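Local coordinates for protein 1-carboxybiuret hydrolase subunit AtzE (Pseudomonas sp., PDB 6C62) that hydrolyses 1-carboxybiuret to urea-1,3-dicarboxylate and ammonia, a step in the bacterial breakdown of atrazine, at residues 290-295 with 355-360. Sequence-based numbering, arbitrary orientation.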
ATOM      1  N   MET A 290     -12.119 -24.484  -9.900  1.00 18.02           N
ATOM      2  CA  MET A 290     -12.629 -23.106  -9.850  1.00 19.02           C
ATOM      3  C   MET A 290     -11.572 -22.184  -9.230  1.00 17.20           C
ATOM      4  O   MET A 290     -11.044 -22.457  -8.190  1.00 18.27           O
ATOM      5  CB  MET A 290     -13.959 -23.022  -9.105  1.00 21.59           C
ATOM      6  CG  MET A 290     -14.994 -23.966  -9.769  1.00 25.15           C
ATOM      7  SD  MET A 290     -15.330 -23.582 -11.546  1.00 30.57           S
ATOM      8  CE  MET A 290     -16.626 -22.386 -11.200  1.00 40.09           C
ATOM      9  N   TRP A 291     -11.276 -21.101  -9.918  1.00 14.79           N
ATOM     10  CA  TRP A 291     -10.398 -20.049  -9.402  1.00 14.94           C
ATOM     11  C   TRP A 291     -11.262 -19.229  -8.437  1.00 17.52           C
ATOM     12  O   TRP A 291     -12.433 -18.947  -8.737  1.00 18.69           O
ATOM     13  CB  TRP A 291      -9.914 -19.210 -10.570  1.00 15.00           C
ATOM     14  CG  TRP A 291      -8.919 -18.127 -10.239  1.00 13.40           C
ATOM     15  CD1 TRP A 291      -9.216 -16.864  -9.882  1.00 13.90           C
ATOM     16  CD2 TRP A 291      -7.514 -18.195 -10.325  1.00 12.60           C
ATOM     17  NE1 TRP A 291      -8.083 -16.142  -9.726  1.00 12.59           N
ATOM     18  CE2 TRP A 291      -7.014 -16.941  -9.975  1.00 11.73           C
ATOM     19  CE3 TRP A 291      -6.619 -19.198 -10.662  1.00 12.86           C
ATOM     20  CZ2 TRP A 291      -5.680 -16.646  -9.959  1.00 12.43           C
ATOM     21  CZ3 TRP A 291      -5.255 -18.920 -10.624  1.00 13.71           C
ATOM     22  CH2 TRP A 291      -4.790 -17.646 -10.276  1.00 12.74           C
ATOM     23  N   PRO A 292     -10.739 -18.891  -7.254  1.00 16.94           N
ATOM     24  CA  PRO A 292     -11.580 -18.104  -6.335  1.00 18.05           C
ATOM     25  C   PRO A 292     -11.935 -16.662  -6.834  1.00 16.98           C
ATOM     26  O   PRO A 292     -11.043 -15.892  -7.233  1.00 16.65           O
ATOM     27  CB  PRO A 292     -10.702 -18.053  -5.075  1.00 19.11           C
ATOM     28  CG  PRO A 292      -9.310 -17.997  -5.634  1.00 17.93           C
ATOM     29  CD  PRO A 292      -9.387 -19.067  -6.701  1.00 18.30           C
ATOM     30  N   ASP A 293     -13.207 -16.319  -6.807  1.00 16.59           N
ATOM     31  CA  ASP A 293     -13.677 -14.963  -7.021  1.00 16.13           C
ATOM     32  C   ASP A 293     -13.110 -14.326  -8.293  1.00 15.09           C
ATOM     33  O   ASP A 293     -12.694 -13.162  -8.270  1.00 13.48           O
ATOM     34  CB  ASP A 293     -13.275 -14.062  -5.831  1.00 19.19           C
ATOM     35  CG  ASP A 293     -13.927 -14.468  -4.511  1.00 22.80           C
ATOM     36  OD1 ASP A 293     -15.026 -15.063  -4.539  1.00 25.88           O
ATOM     37  OD2 ASP A 293     -13.335 -14.183  -3.439  1.00 25.80           O
ATOM     38  N   ALA A 294     -13.120 -15.037  -9.398  1.00 14.72           N
ATOM     39  CA  ALA A 294     -12.344 -14.570 -10.593  1.00 15.07           C
ATOM     40  C   ALA A 294     -12.913 -13.271 -11.151  1.00 14.93           C
ATOM     41  O   ALA A 294     -12.155 -12.354 -11.472  1.00 14.86           O
ATOM     42  CB  ALA A 294     -12.324 -15.633 -11.664  1.00 16.23           C
ATOM     43  N   GLU A 295     -14.234 -13.192 -11.254  1.00 13.53           N
ATOM     44  CA  GLU A 295     -14.855 -12.024 -11.802  1.00 15.17           C
ATOM     45  C   GLU A 295     -14.607 -10.781 -10.888  1.00 15.13           C
ATOM     46  O   GLU A 295     -14.478  -9.665 -11.387  1.00 12.06           O
ATOM     47  CB  GLU A 295     -16.357 -12.223 -11.965  1.00 15.38           C
ATOM     48  CG  GLU A 295     -17.052 -11.022 -12.572  1.00 17.32           C
ATOM     49  CD  GLU A 295     -18.528 -11.249 -12.913  1.00 21.21           C
ATOM     50  OE1 GLU A 295     -19.163 -12.156 -12.310  1.00 19.42           O
ATOM     51  OE2 GLU A 295     -19.024 -10.490 -13.786  1.00 22.70           O
ATOM     52  N   ASP A 355      -4.796 -14.342  -0.210  1.00 10.66           N
ATOM     53  CA  ASP A 355      -4.944 -15.506   0.678  1.00 13.78           C
ATOM     54  C   ASP A 355      -5.634 -16.685  -0.055  1.00 12.70           C
ATOM     55  O   ASP A 355      -5.166 -17.818   0.065  1.00 12.03           O
ATOM     56  CB  ASP A 355      -5.686 -15.165   1.978  1.00 17.44           C
ATOM     57  CG  ASP A 355      -4.879 -14.270   2.936  1.00 23.72           C
ATOM     58  OD1 ASP A 355      -3.614 -14.200   2.829  1.00 28.76           O
ATOM     59  OD2 ASP A 355      -5.517 -13.619   3.848  1.00 27.87           O
ATOM     60  N   LYS A 356      -6.704 -16.409  -0.804  1.00 13.01           N
ATOM     61  CA  LYS A 356      -7.466 -17.481  -1.474  1.00 13.40           C
ATOM     62  C   LYS A 356      -6.700 -18.103  -2.633  1.00 13.10           C
ATOM     63  O   LYS A 356      -6.747 -19.302  -2.868  1.00 13.57           O
ATOM     64  CB  LYS A 356      -8.809 -16.968  -1.978  1.00 14.42           C
ATOM     65  CG  LYS A 356      -9.802 -16.578  -0.868  1.00 15.69           C
ATOM     66  CD  LYS A 356     -11.101 -16.143  -1.488  1.00 16.50           C
ATOM     67  CE  LYS A 356     -12.147 -15.933  -0.434  1.00 17.10           C
ATOM     68  NZ  LYS A 356     -13.459 -15.865  -1.137  1.00 17.84           N
ATOM     69  N   VAL A 357      -5.991 -17.276  -3.406  1.00 11.87           N
ATOM     70  CA  VAL A 357      -5.171 -17.785  -4.479  1.00 11.95           C
ATOM     71  C   VAL A 357      -3.987 -18.628  -3.959  1.00 12.72           C
ATOM     72  O   VAL A 357      -3.716 -19.724  -4.501  1.00 12.96           O
ATOM     73  CB  VAL A 357      -4.735 -16.658  -5.467  1.00 11.34           C
ATOM     74  CG1 VAL A 357      -3.742 -17.177  -6.485  1.00 11.14           C
ATOM     75  CG2 VAL A 357      -5.968 -16.114  -6.183  1.00 11.42           C
ATOM     76  N   ASN A 358      -3.252 -18.135  -2.976  1.00 12.82           N
ATOM     77  CA  ASN A 358      -2.171 -18.941  -2.363  1.00 13.04           C
ATOM     78  C   ASN A 358      -2.701 -20.271  -1.774  1.00 13.02           C
ATOM     79  O   ASN A 358      -2.025 -21.297  -1.861  1.00 14.59           O
ATOM     80  CB  ASN A 358      -1.389 -18.128  -1.311  1.00 13.17           C
ATOM     81  CG  ASN A 358      -0.482 -17.071  -1.964  1.00 14.22           C
ATOM     82  OD1 ASN A 358       0.125 -17.318  -3.001  1.00 14.21           O
ATOM     83  ND2 ASN A 358      -0.346 -15.921  -1.327  1.00 14.43           N
ATOM     84  N   ALA A 359      -3.899 -20.251  -1.222  1.00 13.21           N
ATOM     85  CA  ALA A 359      -4.524 -21.464  -0.699  1.00 14.87           C
ATOM     86  C   ALA A 359      -4.894 -22.448  -1.806  1.00 15.49           C
ATOM     87  O   ALA A 359      -4.661 -23.655  -1.665  1.00 14.93           O
ATOM     88  CB  ALA A 359      -5.738 -21.155   0.194  1.00 16.15           C
ATOM     89  N   LEU A 360      -5.421 -21.946  -2.918  1.00 15.73           N
ATOM     90  CA  LEU A 360      -5.732 -22.747  -4.098  1.00 15.77           C
ATOM     91  C   LEU A 360      -4.486 -23.489  -4.575  1.00 16.39           C
ATOM     92  O   LEU A 360      -4.564 -24.682  -4.887  1.00 14.93           O
ATOM     93  CB  LEU A 360      -6.188 -21.875  -5.277  1.00 16.69           C
ATOM     94  CG  LEU A 360      -6.505 -22.685  -6.556  1.00 19.35           C
ATOM     95  CD1 LEU A 360      -7.645 -23.615  -6.311  1.00 18.68           C
ATOM     96  CD2 LEU A 360      -6.914 -21.744  -7.656  1.00 20.61           C
TER
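Pro-292 packs on the last turns of helix 340-360, in the amidase fold, where the link from strand 288-289 to helix 294-312 illustrates how an apolar patch can be bordered by an ion pair. The proline ring runs along the stem of Lys-356, CB to CB 3.8 Å, while its CG reaches Val-357 CG2 and its CD meets Leu-360 CD2 at 3.8 Å. That CD also sits over one indole face of Trp-291, offset toward the rim. Trp-291 starts out across the contact, but a chi1 of -176°, placing CG opposite the backbone N, brings the indole's end to the helix: CZ2 lies 3.8 Å from Val-357 CG2 and CE3 4.0 Å from Leu-360 CD2, both methyls approaching obliquely. Beyond the proline, the Lys-356 chain, extended past CG, brings NZ to Asp-293, just before helix 294-312. Replacing Asp-293 by an alanine is likely to leave this ammonium without its carboxylate mate here and the lysine chain freer to swing off the proline. In the second shell, Tyr-353, one turn before Val-357, accepts the indole N-H through OH, and Cys-409 touches Trp-291 and Val-357. Lys-356 NZ approaches Asp-293 OD2 on its syn side at 2.9 Å, 28° out of the carboxylate plane.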